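Local coordinates for WbbZ protein (Klebsiella pneumoniae subsp. pneumoniae NTUH-K2044, PDB 6X1L) that is of unknown function but belongs to the polysaccharide pyruvyl transferase family and may therefore act on bacterial surface polysaccharides, at residues Lys8-Leu13 against Glu139-Val144; Asn157-Leu162 against Leu205-Thr210; Ala253-Ser258 against Pro264-Ile269. All coordinates share one frame; numbering follows the deposited sequence.

The three contacts follow one another along the chain without interleaving. Contact 1 lies at the edge of the six-stranded parallel sheet, where helix 6-21 meets the loop leading into strand 144-146. Contact 2 ties the connection toward strand 167-172 to helix 203-218, close to the second subunit, and its centre is about 29 Å from that of contact 1. Contact 3 packs helix 250-259 on the end strand of the four-stranded parallel sheet; its centre stands about 23 Å from each of the other two, although its nearest atoms come within about 7 Å of contact 1.

Contact 1 (Lys8-Leu13 against Glu139-Val144); sequences KLKFDL and EPNKNV
K10 and N141 carry this contact, a single polar link between two exposed side chains. The hydrogen bond runs from K10 NZ to N141 OD1 over 3.2 Å, and the two side chains cross at about a right angle. The ammonium group approaches the amide oxygen with a C=O...N angle of 134° and lies 19° out of the carbonyl plane. A long side chain suits the place, since the CA atoms of K10 and N141 are 9.7 Å apart. With CG anti to the backbone N (chi1 170°), the lysine chain heads off the helix and then bends at chi3, which brings NZ to the loop.

Hydrogen bonds within residues 139-144 shape the turn that carries N141. N141 has a positive phi, a conformation asparagine tolerates well, and its N bonds to V144 O at 3.0 Å. E139 O accepts from both K142 N and N143 N, while N143 OD1 takes the N-H of E139 at 2.7 Å on an in-plane lone pair.

Apolar packing lies on other sides: F11 of the same helix meets the rings of F45 and F123, and P140 and V144 rest on F130 of helix 127-135. Between the two segments only 61 Å² is buried, so the contact amounts to one surface bond from a charged donor to a neutral amide, for which solvent could compete.

Contact 2 (Asn157-Leu162 against Leu205-Thr210); sequences NKYLSL and LARNST
Y159 and R207 meet where a loop of this GT-B-clan protein, running from strand 144-146 toward strand 167-172, lies against helix 203-218. The tyrosine ring and the guanidinium plane are turned 42° apart. The R207 methylenes pass obliquely by the CE2 and OH side of the phenol, with R207 CD 3.3 Å from Y159 OH, and that hydroxyl then lies at the guanidinium edge, in its plane. The NE-H bond to Y159 OH is weak, 3.2 Å long and bent to 128°. Arginine suits this place because its methylenes can pass beside a ring while its head remains polar; an extended run from CG to NE carries that head past the phenol.

K158 comes from another direction. Its CG sits between the backbone N and the carbonyl carbon (chi1 69°), and the fully extended chain beyond carries NZ over one face of the guanidinium. K158 NZ is 3.3 Å from R207 NE, but both are donors and do not bond. Acid gathers the two cations: D44 of helix 33-48 forms salt bridges with K158 NZ and R207 NH2 and a hydrogen bond with Y159 OH, and E47 also pairs with R207 NH2. The carboxylates would be expected to offset the closeness of the positive charges.

The ring also meets T210, whose methyl CG2 is 4.1 Å from Y159 CD2, while S161 packs on F204 and N208 on R211 of the second subunit. T210 OG1 pairs with S40 OG of helix 33-48 and bonds to A206 O at 2.8 Å, reaching that oxygen from the opposite face of the carbonyl plane to T210 N.

Contact 3 (Ala253-Ser258 against Pro264-Ile269); sequences AVYNYS and PKTCFI
Y255 and F268 bury the most surface here, with T266 next, and the tyrosine ring is the centre of the packing. F268 CB sits over the middle of one face of that ring, 3.5 Å from its centroid and 10° off the normal, a well-placed CH-pi contact. The phenyl ring itself is displaced: the ring planes are 29° apart and the centroids 5.3 Å apart, leaving little overlap. In Y255, CG is anti to the backbone N (chi1 171°), which sends the ring outward from the helix to lie against the strand. A broad aromatic suits this spacing, since the axes of residues 253-258 and strand 266-268 approach to 9.7 Å.

T266 meets the far end of the tyrosine. T266 O, the backbone carbonyl oxygen, lies at the ring edge near its plane, and the methyl T266 CG2 is 4.3 Å from Y255 CE1. The beta-branched threonine thus offers a methyl to the aromatic while its OG1 bonds to S235 OG.

Helix 250-259 connects strands 240-243 and 266-268 in a beta-alpha-beta unit. Strand 266-268 closes one edge of the four-stranded parallel sheet within this chain, hydrogen-bonded to V241 and F243, and A253 and Y257 touch helix 127-135.

Contact 1 (Lys8-Leu13 against Glu139-Val144)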
ATOM      1  N   LYS A   8      19.907  21.939  -4.626  1.00 96.31           N
ATOM      2  CA  LYS A   8      19.645  21.121  -3.445  1.00 92.67           C
ATOM      3  C   LYS A   8      20.285  21.720  -2.197  1.00 91.00           C
ATOM      4  O   LYS A   8      19.638  21.814  -1.147  1.00 91.44           O
ATOM      5  CB  LYS A   8      20.145  19.694  -3.674  1.00 92.33           C
ATOM      6  N   LEU A   9      21.557  22.121  -2.287  1.00 86.88           N
ATOM      7  CA  LEU A   9      22.212  22.771  -1.156  1.00 77.28           C
ATOM      8  C   LEU A   9      21.493  24.057  -0.770  1.00 63.78           C
ATOM      9  O   LEU A   9      21.258  24.315   0.416  1.00 62.36           O
ATOM     10  CB  LEU A   9      23.677  23.059  -1.489  1.00 82.78           C
ATOM     11  CG  LEU A   9      24.468  23.903  -0.485  1.00 79.55           C
ATOM     12  CD1 LEU A   9      24.721  23.139   0.809  1.00 75.35           C
ATOM     13  CD2 LEU A   9      25.774  24.383  -1.100  1.00 82.65           C
ATOM     14  N   LYS A  10      21.138  24.875  -1.764  1.00 68.13           N
ATOM     15  CA  LYS A  10      20.369  26.085  -1.493  1.00 74.23           C
ATOM     16  C   LYS A  10      19.091  25.765  -0.731  1.00 69.71           C
ATOM     17  O   LYS A  10      18.721  26.481   0.208  1.00 66.16           O
ATOM     18  CB  LYS A  10      20.045  26.798  -2.807  1.00 79.88           C
ATOM     19  CG  LYS A  10      19.051  27.935  -2.662  1.00 83.32           C
ATOM     20  CD  LYS A  10      18.426  28.304  -3.996  1.00 88.23           C
ATOM     21  CE  LYS A  10      19.450  28.889  -4.950  1.00 97.12           C
ATOM     22  NZ  LYS A  10      18.829  29.230  -6.258  1.00101.58           N
ATOM     23  N   PHE A  11      18.418  24.675  -1.110  1.00 65.38           N
ATOM     24  CA  PHE A  11      17.152  24.311  -0.487  1.00 58.80           C
ATOM     25  C   PHE A  11      17.329  23.980   0.991  1.00 57.18           C
ATOM     26  O   PHE A  11      16.541  24.430   1.830  1.00 56.20           O
ATOM     27  CB  PHE A  11      16.539  23.130  -1.241  1.00 58.88           C
ATOM     28  CG  PHE A  11      15.114  22.842  -0.877  1.00 60.66           C
ATOM     29  CD1 PHE A  11      14.115  23.753  -1.167  1.00 58.08           C
ATOM     30  CD2 PHE A  11      14.769  21.644  -0.273  1.00 59.62           C
ATOM     31  CE1 PHE A  11      12.798  23.485  -0.845  1.00 59.33           C
ATOM     32  CE2 PHE A  11      13.454  21.369   0.053  1.00 64.82           C
ATOM     33  CZ  PHE A  11      12.467  22.288  -0.237  1.00 65.11           C
ATOM     34  N   ASP A  12      18.356  23.195   1.328  1.00 58.41           N
ATOM     35  CA  ASP A  12      18.603  22.835   2.722  1.00 56.73           C
ATOM     36  C   ASP A  12      18.844  24.077   3.576  1.00 57.28           C
ATOM     37  O   ASP A  12      18.162  24.299   4.583  1.00 58.50           O
ATOM     38  CB  ASP A  12      19.801  21.883   2.814  1.00 64.12           C
ATOM     39  CG  ASP A  12      19.592  20.591   2.036  1.00 74.16           C
ATOM     40  OD1 ASP A  12      18.465  20.348   1.555  1.00 71.75           O
ATOM     41  OD2 ASP A  12      20.562  19.817   1.900  1.00 76.94           O
ATOM     42  N   LEU A  13      19.824  24.896   3.185  1.00 59.17           N
ATOM     43  CA  LEU A  13      20.161  26.083   3.967  1.00 60.87           C
ATOM     44  C   LEU A  13      18.965  27.014   4.109  1.00 60.82           C
ATOM     45  O   LEU A  13      18.741  27.595   5.177  1.00 71.36           O
ATOM     46  CB  LEU A  13      21.335  26.816   3.314  1.00 64.00           C
ATOM     47  CG  LEU A  13      22.642  26.027   3.222  1.00 66.02           C
ATOM     48  CD1 LEU A  13      23.644  26.733   2.325  1.00 67.73           C
ATOM     49  CD2 LEU A  13      23.225  25.805   4.608  1.00 72.25           C
ATOM     50  N   GLU A 139       9.767  37.590  -6.912  1.00 61.29           N
ATOM     51  CA  GLU A 139      11.177  37.934  -7.029  1.00 69.40           C
ATOM     52  C   GLU A 139      12.033  36.692  -6.857  1.00 61.08           C
ATOM     53  O   GLU A 139      12.074  36.132  -5.752  1.00 67.99           O
ATOM     54  CB  GLU A 139      11.562  38.986  -5.995  1.00 68.39           C
ATOM     55  CG  GLU A 139      13.040  39.302  -5.967  1.00 79.90           C
ATOM     56  CD  GLU A 139      13.320  40.681  -5.410  1.00 94.02           C
ATOM     57  OE1 GLU A 139      12.347  41.419  -5.140  1.00 98.60           O
ATOM     58  OE2 GLU A 139      14.508  41.027  -5.246  1.00101.47           O
ATOM     59  N   PRO A 140      12.737  36.242  -7.899  1.00 66.58           N
ATOM     60  CA  PRO A 140      13.560  35.033  -7.769  1.00 70.39           C
ATOM     61  C   PRO A 140      14.572  35.163  -6.643  1.00 67.09           C
ATOM     62  O   PRO A 140      15.162  36.224  -6.433  1.00 61.87           O
ATOM     63  CB  PRO A 140      14.247  34.922  -9.135  1.00 71.36           C
ATOM     64  CG  PRO A 140      13.341  35.650 -10.068  1.00 74.52           C
ATOM     65  CD  PRO A 140      12.772  36.787  -9.266  1.00 74.35           C
ATOM     66  N   ASN A 141      14.751  34.066  -5.910  1.00 70.74           N
ATOM     67  CA  ASN A 141      15.650  33.936  -4.767  1.00 72.09           C
ATOM     68  C   ASN A 141      15.200  34.741  -3.553  1.00 70.72           C
ATOM     69  O   ASN A 141      15.974  34.888  -2.596  1.00 67.29           O
ATOM     70  CB  ASN A 141      17.095  34.292  -5.133  1.00 73.86           C
ATOM     71  CG  ASN A 141      17.769  33.197  -5.938  1.00 79.60           C
ATOM     72  OD1 ASN A 141      17.408  32.022  -5.832  1.00 83.31           O
ATOM     73  ND2 ASN A 141      18.750  33.573  -6.746  1.00 89.79           N
ATOM     74  N   LYS A 142      13.960  35.236  -3.545  1.00 67.98           N
ATOM     75  CA  LYS A 142      13.398  35.880  -2.363  1.00 61.10           C
ATOM     76  C   LYS A 142      12.072  35.238  -1.967  1.00 62.62           C
ATOM     77  O   LYS A 142      11.912  34.786  -0.828  1.00 66.95           O
ATOM     78  CB  LYS A 142      13.215  37.383  -2.598  1.00 72.08           C
ATOM     79  CG  LYS A 142      12.546  38.090  -1.430  1.00 79.77           C
ATOM     80  CD  LYS A 142      12.702  39.595  -1.514  1.00 86.47           C
ATOM     81  CE  LYS A 142      12.158  40.267  -0.262  1.00 89.30           C
ATOM     82  NZ  LYS A 142      12.532  41.709  -0.206  1.00 98.30           N
ATOM     83  N   ASN A 143      11.110  35.192  -2.891  1.00 60.44           N
ATOM     84  CA  ASN A 143       9.837  34.537  -2.619  1.00 60.77           C
ATOM     85  C   ASN A 143       9.424  33.571  -3.725  1.00 57.06           C
ATOM     86  O   ASN A 143       8.298  33.064  -3.696  1.00 56.27           O
ATOM     87  CB  ASN A 143       8.726  35.568  -2.376  1.00 58.26           C
ATOM     88  CG  ASN A 143       8.584  36.552  -3.515  1.00 66.95           C
ATOM     89  OD1 ASN A 143       9.351  36.520  -4.477  1.00 75.68           O
ATOM     90  ND2 ASN A 143       7.593  37.431  -3.417  1.00 67.14           N
ATOM     91  N   VAL A 144      10.291  33.307  -4.700  1.00 57.43           N
ATOM     92  CA  VAL A 144      10.070  32.231  -5.661  1.00 58.80           C
ATOM     93  C   VAL A 144      11.414  31.574  -5.952  1.00 60.45           C
ATOM     94  O   VAL A 144      12.424  32.262  -6.135  1.00 56.45           O
ATOM     95  CB  VAL A 144       9.386  32.717  -6.956  1.00 51.70           C
ATOM     96  CG1 VAL A 144      10.227  33.766  -7.681  1.00 54.59           C
ATOM     97  CG2 VAL A 144       9.077  31.535  -7.870  1.00 53.19           C
TER

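Contact 2 (Asn157-Leu162 against Leu205-Thr210)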
ATOM      1  N   ASN A 157      17.732   3.933   0.124  1.00 68.31           N
ATOM      2  CA  ASN A 157      18.223   2.634   0.567  1.00 70.55           C
ATOM      3  C   ASN A 157      17.405   2.038   1.706  1.00 67.99           C
ATOM      4  O   ASN A 157      17.480   0.824   1.932  1.00 66.06           O
ATOM      5  CB  ASN A 157      19.691   2.738   0.973  1.00 81.89           C
ATOM      6  CG  ASN A 157      20.613   2.834  -0.225  1.00 92.34           C
ATOM      7  OD1 ASN A 157      20.787   3.904  -0.803  1.00 98.65           O
ATOM      8  ND2 ASN A 157      21.205   1.708  -0.608  1.00 98.83           N
ATOM      9  N   LYS A 158      16.623   2.841   2.423  1.00 61.76           N
ATOM     10  CA  LYS A 158      15.788   2.291   3.481  1.00 63.93           C
ATOM     11  C   LYS A 158      14.427   1.830   2.978  1.00 66.88           C
ATOM     12  O   LYS A 158      13.640   1.293   3.766  1.00 63.23           O
ATOM     13  CB  LYS A 158      15.613   3.306   4.614  1.00 60.96           C
ATOM     14  CG  LYS A 158      14.771   4.510   4.272  1.00 69.43           C
ATOM     15  CD  LYS A 158      14.685   5.440   5.470  1.00 74.04           C
ATOM     16  CE  LYS A 158      13.866   6.675   5.156  1.00 76.76           C
ATOM     17  NZ  LYS A 158      13.792   7.585   6.329  1.00 81.54           N
ATOM     18  N   TYR A 159      14.138   2.011   1.690  1.00 49.15           N
ATOM     19  CA  TYR A 159      12.907   1.536   1.075  1.00 56.33           C
ATOM     20  C   TYR A 159      13.099   0.278   0.239  1.00 50.21           C
ATOM     21  O   TYR A 159      12.108  -0.372  -0.108  1.00 49.82           O
ATOM     22  CB  TYR A 159      12.304   2.630   0.183  1.00 48.16           C
ATOM     23  CG  TYR A 159      11.988   3.919   0.900  1.00 50.01           C
ATOM     24  CD1 TYR A 159      12.964   4.901   1.074  1.00 49.55           C
ATOM     25  CD2 TYR A 159      10.713   4.171   1.388  1.00 45.71           C
ATOM     26  CE1 TYR A 159      12.681   6.080   1.728  1.00 48.67           C
ATOM     27  CE2 TYR A 159      10.418   5.358   2.043  1.00 48.58           C
ATOM     28  CZ  TYR A 159      11.408   6.308   2.208  1.00 47.47           C
ATOM     29  OH  TYR A 159      11.128   7.489   2.863  1.00 45.60           O
ATOM     30  N   LEU A 160      14.337  -0.073  -0.099  1.00 48.86           N
ATOM     31  CA  LEU A 160      14.593  -1.134  -1.061  1.00 53.78           C
ATOM     32  C   LEU A 160      14.367  -2.507  -0.441  1.00 50.66           C
ATOM     33  O   LEU A 160      14.658  -2.734   0.737  1.00 51.34           O
ATOM     34  CB  LEU A 160      16.024  -1.035  -1.593  1.00 58.39           C
ATOM     35  CG  LEU A 160      16.407   0.286  -2.267  1.00 57.74           C
ATOM     36  CD1 LEU A 160      17.864   0.272  -2.718  1.00 60.62           C
ATOM     37  CD2 LEU A 160      15.486   0.590  -3.438  1.00 51.52           C
ATOM     38  N   SER A 161      13.840  -3.423  -1.246  1.00 53.35           N
ATOM     39  CA  SER A 161      13.770  -4.824  -0.860  1.00 50.47           C
ATOM     40  C   SER A 161      14.961  -5.625  -1.361  1.00 56.07           C
ATOM     41  O   SER A 161      15.242  -6.699  -0.813  1.00 53.78           O
ATOM     42  CB  SER A 161      12.481  -5.459  -1.392  1.00 49.02           C
ATOM     43  OG  SER A 161      12.525  -5.601  -2.805  1.00 52.37           O
ATOM     44  N   LEU A 162      15.657  -5.124  -2.385  1.00 52.54           N
ATOM     45  CA  LEU A 162      16.792  -5.804  -3.014  1.00 57.96           C
ATOM     46  C   LEU A 162      16.385  -7.141  -3.625  1.00 65.77           C
ATOM     47  O   LEU A 162      17.212  -8.041  -3.789  1.00 63.46           O
ATOM     48  CB  LEU A 162      17.951  -5.993  -2.031  1.00 64.26           C
ATOM     49  CG  LEU A 162      18.532  -4.701  -1.456  1.00 67.34           C
ATOM     50  CD1 LEU A 162      19.787  -4.988  -0.643  1.00 75.89           C
ATOM     51  CD2 LEU A 162      18.820  -3.711  -2.572  1.00 59.98           C
ATOM     52  N   LEU A 205       2.605   5.461   7.197  1.00 46.20           N
ATOM     53  CA  LEU A 205       1.779   5.100   6.052  1.00 40.63           C
ATOM     54  C   LEU A 205       2.383   5.611   4.751  1.00 48.95           C
ATOM     55  O   LEU A 205       2.363   4.905   3.734  1.00 43.69           O
ATOM     56  CB  LEU A 205       0.359   5.634   6.252  1.00 47.78           C
ATOM     57  CG  LEU A 205      -0.683   5.362   5.169  1.00 54.75           C
ATOM     58  CD1 LEU A 205      -0.643   3.904   4.727  1.00 55.42           C
ATOM     59  CD2 LEU A 205      -2.061   5.721   5.696  1.00 52.33           C
ATOM     60  N   ALA A 206       2.942   6.829   4.758  1.00 43.51           N
ATOM     61  CA  ALA A 206       3.573   7.341   3.544  1.00 34.79           C
ATOM     62  C   ALA A 206       4.781   6.498   3.159  1.00 37.73           C
ATOM     63  O   ALA A 206       4.958   6.147   1.987  1.00 38.72           O
ATOM     64  CB  ALA A 206       3.981   8.816   3.720  1.00 37.86           C
ATOM     65  N   ARG A 207       5.639   6.177   4.128  1.00 35.15           N
ATOM     66  CA  ARG A 207       6.855   5.440   3.791  1.00 37.38           C
ATOM     67  C   ARG A 207       6.545   4.001   3.382  1.00 42.75           C
ATOM     68  O   ARG A 207       7.176   3.461   2.465  1.00 41.61           O
ATOM     69  CB  ARG A 207       7.834   5.473   4.965  1.00 41.38           C
ATOM     70  CG  ARG A 207       8.539   6.833   5.111  1.00 41.06           C
ATOM     71  CD  ARG A 207       9.857   6.680   5.850  1.00 53.32           C
ATOM     72  NE  ARG A 207      10.567   7.949   6.019  1.00 51.79           N
ATOM     73  CZ  ARG A 207      10.491   8.699   7.112  1.00 49.04           C
ATOM     74  NH1 ARG A 207       9.734   8.311   8.128  1.00 42.37           N
ATOM     75  NH2 ARG A 207      11.177   9.834   7.197  1.00 52.62           N
ATOM     76  N   ASN A 208       5.568   3.368   4.032  1.00 36.69           N
ATOM     77  CA  ASN A 208       5.268   1.979   3.689  1.00 35.73           C
ATOM     78  C   ASN A 208       4.515   1.877   2.367  1.00 43.48           C
ATOM     79  O   ASN A 208       4.754   0.942   1.592  1.00 47.12           O
ATOM     80  CB  ASN A 208       4.502   1.317   4.830  1.00 39.81           C
ATOM     81  CG  ASN A 208       5.397   1.001   6.006  1.00 42.29           C
ATOM     82  OD1 ASN A 208       6.545   0.594   5.831  1.00 43.55           O
ATOM     83  ND2 ASN A 208       4.887   1.199   7.209  1.00 37.11           N
ATOM     84  N   SER A 209       3.630   2.833   2.071  1.00 45.67           N
ATOM     85  CA  SER A 209       3.049   2.889   0.733  1.00 41.51           C
ATOM     86  C   SER A 209       4.129   3.072  -0.324  1.00 45.10           C
ATOM     87  O   SER A 209       4.056   2.483  -1.410  1.00 43.23           O
ATOM     88  CB  SER A 209       2.025   4.017   0.641  1.00 49.43           C
ATOM     89  OG  SER A 209       1.614   4.206  -0.705  1.00 45.32           O
ATOM     90  N   THR A 210       5.145   3.887  -0.025  1.00 43.76           N
ATOM     91  CA  THR A 210       6.226   4.089  -0.980  1.00 39.50           C
ATOM     92  C   THR A 210       7.072   2.828  -1.127  1.00 39.69           C
ATOM     93  O   THR A 210       7.549   2.514  -2.225  1.00 38.70           O
ATOM     94  CB  THR A 210       7.079   5.288  -0.548  1.00 47.22           C
ATOM     95  OG1 THR A 210       6.243   6.449  -0.444  1.00 39.45           O
ATOM     96  CG2 THR A 210       8.173   5.561  -1.551  1.00 41.87           C
TER

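Contact 3 (Ala253-Ser258 against Pro264-Ile269)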
ATOM      1  N   ALA A 253       7.327  18.875 -18.235  1.00 60.85           N
ATOM      2  CA  ALA A 253       8.110  19.933 -17.602  1.00 58.92           C
ATOM      3  C   ALA A 253       9.022  19.382 -16.511  1.00 56.28           C
ATOM      4  O   ALA A 253      10.160  19.840 -16.359  1.00 51.85           O
ATOM      5  CB  ALA A 253       7.186  21.012 -17.036  1.00 62.16           C
ATOM      6  N   VAL A 254       8.547  18.405 -15.736  1.00 56.99           N
ATOM      7  CA  VAL A 254       9.410  17.815 -14.716  1.00 55.39           C
ATOM      8  C   VAL A 254      10.522  17.004 -15.373  1.00 59.11           C
ATOM      9  O   VAL A 254      11.664  16.989 -14.897  1.00 57.19           O
ATOM     10  CB  VAL A 254       8.583  16.966 -13.731  1.00 52.35           C
ATOM     11  CG1 VAL A 254       9.494  16.255 -12.742  1.00 48.56           C
ATOM     12  CG2 VAL A 254       7.579  17.837 -12.984  1.00 47.19           C
ATOM     13  N   TYR A 255      10.211  16.331 -16.485  1.00 57.16           N
ATOM     14  CA  TYR A 255      11.223  15.559 -17.198  1.00 60.36           C
ATOM     15  C   TYR A 255      12.348  16.455 -17.699  1.00 62.36           C
ATOM     16  O   TYR A 255      13.531  16.133 -17.541  1.00 63.13           O
ATOM     17  CB  TYR A 255      10.590  14.806 -18.370  1.00 59.40           C
ATOM     18  CG  TYR A 255      11.621  14.176 -19.280  1.00 66.22           C
ATOM     19  CD1 TYR A 255      12.175  12.934 -18.978  1.00 69.14           C
ATOM     20  CD2 TYR A 255      12.054  14.823 -20.429  1.00 62.29           C
ATOM     21  CE1 TYR A 255      13.125  12.357 -19.803  1.00 72.94           C
ATOM     22  CE2 TYR A 255      13.004  14.254 -21.256  1.00 72.70           C
ATOM     23  CZ  TYR A 255      13.535  13.020 -20.939  1.00 71.05           C
ATOM     24  OH  TYR A 255      14.479  12.447 -21.761  1.00 77.67           O
ATOM     25  N   ASN A 256      11.994  17.580 -18.327  1.00 60.18           N
ATOM     26  CA  ASN A 256      13.011  18.462 -18.893  1.00 61.65           C
ATOM     27  C   ASN A 256      13.904  19.061 -17.816  1.00 62.86           C
ATOM     28  O   ASN A 256      15.097  19.272 -18.051  1.00 71.65           O
ATOM     29  CB  ASN A 256      12.350  19.572 -19.714  1.00 65.49           C
ATOM     30  CG  ASN A 256      11.772  19.064 -21.023  1.00 72.38           C
ATOM     31  OD1 ASN A 256      12.301  18.132 -21.629  1.00 78.65           O
ATOM     32  ND2 ASN A 256      10.682  19.678 -21.467  1.00 74.06           N
ATOM     33  N   TYR A 257      13.361  19.319 -16.625  1.00 65.45           N
ATOM     34  CA  TYR A 257      14.149  19.955 -15.576  1.00 63.53           C
ATOM     35  C   TYR A 257      14.970  18.966 -14.755  1.00 65.27           C
ATOM     36  O   TYR A 257      16.105  19.278 -14.374  1.00 59.90           O
ATOM     37  CB  TYR A 257      13.241  20.755 -14.638  1.00 52.31           C
ATOM     38  CG  TYR A 257      14.016  21.518 -13.586  1.00 59.14           C
ATOM     39  CD1 TYR A 257      14.766  22.644 -13.926  1.00 63.62           C
ATOM     40  CD2 TYR A 257      14.010  21.112 -12.262  1.00 57.46           C
ATOM     41  CE1 TYR A 257      15.483  23.340 -12.969  1.00 66.75           C
ATOM     42  CE2 TYR A 257      14.724  21.802 -11.298  1.00 62.48           C
ATOM     43  CZ  TYR A 257      15.457  22.914 -11.658  1.00 68.55           C
ATOM     44  OH  TYR A 257      16.165  23.600 -10.698  1.00 77.77           O
ATOM     45  N   SER A 258      14.429  17.779 -14.476  1.00 61.77           N
ATOM     46  CA  SER A 258      15.006  16.884 -13.481  1.00 59.41           C
ATOM     47  C   SER A 258      15.476  15.541 -14.022  1.00 69.36           C
ATOM     48  O   SER A 258      16.419  14.973 -13.467  1.00 70.98           O
ATOM     49  CB  SER A 258      13.994  16.623 -12.355  1.00 58.12           C
ATOM     50  OG  SER A 258      13.705  17.812 -11.640  1.00 60.26           O
ATOM     51  N   PRO A 264      20.050   8.992 -17.738  1.00 64.66           N
ATOM     52  CA  PRO A 264      20.078   8.752 -19.190  1.00 63.44           C
ATOM     53  C   PRO A 264      19.249   7.564 -19.643  1.00 71.30           C
ATOM     54  O   PRO A 264      18.956   7.463 -20.841  1.00 73.76           O
ATOM     55  CB  PRO A 264      21.571   8.536 -19.480  1.00 63.76           C
ATOM     56  CG  PRO A 264      22.142   8.055 -18.189  1.00 70.75           C
ATOM     57  CD  PRO A 264      21.346   8.719 -17.097  1.00 72.03           C
ATOM     58  N   LYS A 265      18.860   6.668 -18.737  1.00 66.63           N
ATOM     59  CA  LYS A 265      18.035   5.519 -19.084  1.00 71.44           C
ATOM     60  C   LYS A 265      16.544   5.826 -19.057  1.00 74.03           C
ATOM     61  O   LYS A 265      15.736   4.930 -19.326  1.00 70.47           O
ATOM     62  CB  LYS A 265      18.339   4.352 -18.140  1.00 71.23           C
ATOM     63  CG  LYS A 265      19.771   3.858 -18.232  1.00 75.84           C
ATOM     64  CD  LYS A 265      20.005   2.698 -17.289  1.00 79.57           C
ATOM     65  CE  LYS A 265      21.412   2.156 -17.435  1.00 83.34           C
ATOM     66  NZ  LYS A 265      21.645   1.004 -16.524  1.00 89.99           N
ATOM     67  N   THR A 266      16.162   7.057 -18.730  1.00 62.85           N
ATOM     68  CA  THR A 266      14.775   7.503 -18.769  1.00 58.22           C
ATOM     69  C   THR A 266      14.601   8.423 -19.969  1.00 69.79           C
ATOM     70  O   THR A 266      15.285   9.447 -20.072  1.00 70.42           O
ATOM     71  CB  THR A 266      14.393   8.242 -17.485  1.00 59.75           C
ATOM     72  OG1 THR A 266      14.571   7.384 -16.354  1.00 64.65           O
ATOM     73  CG2 THR A 266      12.942   8.698 -17.544  1.00 64.16           C
ATOM     74  N   CYS A 267      13.693   8.064 -20.873  1.00 69.42           N
ATOM     75  CA  CYS A 267      13.403   8.900 -22.027  1.00 72.92           C
ATOM     76  C   CYS A 267      11.915   9.221 -22.079  1.00 74.04           C
ATOM     77  O   CYS A 267      11.079   8.473 -21.560  1.00 74.16           O
ATOM     78  CB  CYS A 267      13.845   8.234 -23.337  1.00 82.91           C
ATOM     79  SG  CYS A 267      12.806   6.874 -23.888  1.00 89.43           S
ATOM     80  N   PHE A 268      11.601  10.348 -22.711  1.00 68.63           N
ATOM     81  CA  PHE A 268      10.248  10.884 -22.788  1.00 68.81           C
ATOM     82  C   PHE A 268       9.721  10.674 -24.200  1.00 68.82           C
ATOM     83  O   PHE A 268      10.337  11.135 -25.170  1.00 66.97           O
ATOM     84  CB  PHE A 268      10.242  12.369 -22.419  1.00 70.73           C
ATOM     85  CG  PHE A 268       8.873  12.940 -22.182  1.00 63.42           C
ATOM     86  CD1 PHE A 268       8.222  12.735 -20.976  1.00 62.29           C
ATOM     87  CD2 PHE A 268       8.249  13.702 -23.155  1.00 68.69           C
ATOM     88  CE1 PHE A 268       6.966  13.270 -20.751  1.00 59.57           C
ATOM     89  CE2 PHE A 268       6.994  14.240 -22.937  1.00 64.88           C
ATOM     90  CZ  PHE A 268       6.352  14.022 -21.732  1.00 60.07           C
ATOM     91  N   ILE A 269       8.584   9.993 -24.314  1.00 63.91           N
ATOM     92  CA  ILE A 269       7.992   9.646 -25.602  1.00 75.01           C
ATOM     93  C   ILE A 269       6.928  10.686 -25.921  1.00 73.16           C
ATOM     94  O   ILE A 269       5.857  10.705 -25.306  1.00 72.11           O
ATOM     95  CB  ILE A 269       7.405   8.226 -25.598  1.00 76.33           C
ATOM     96  CG1 ILE A 269       8.521   7.177 -25.613  1.00 72.86           C
ATOM     97  CG2 ILE A 269       6.486   8.024 -26.794  1.00 81.28           C
ATOM     98  CD1 ILE A 269       9.124   6.890 -24.258  1.00 63.94           C
TER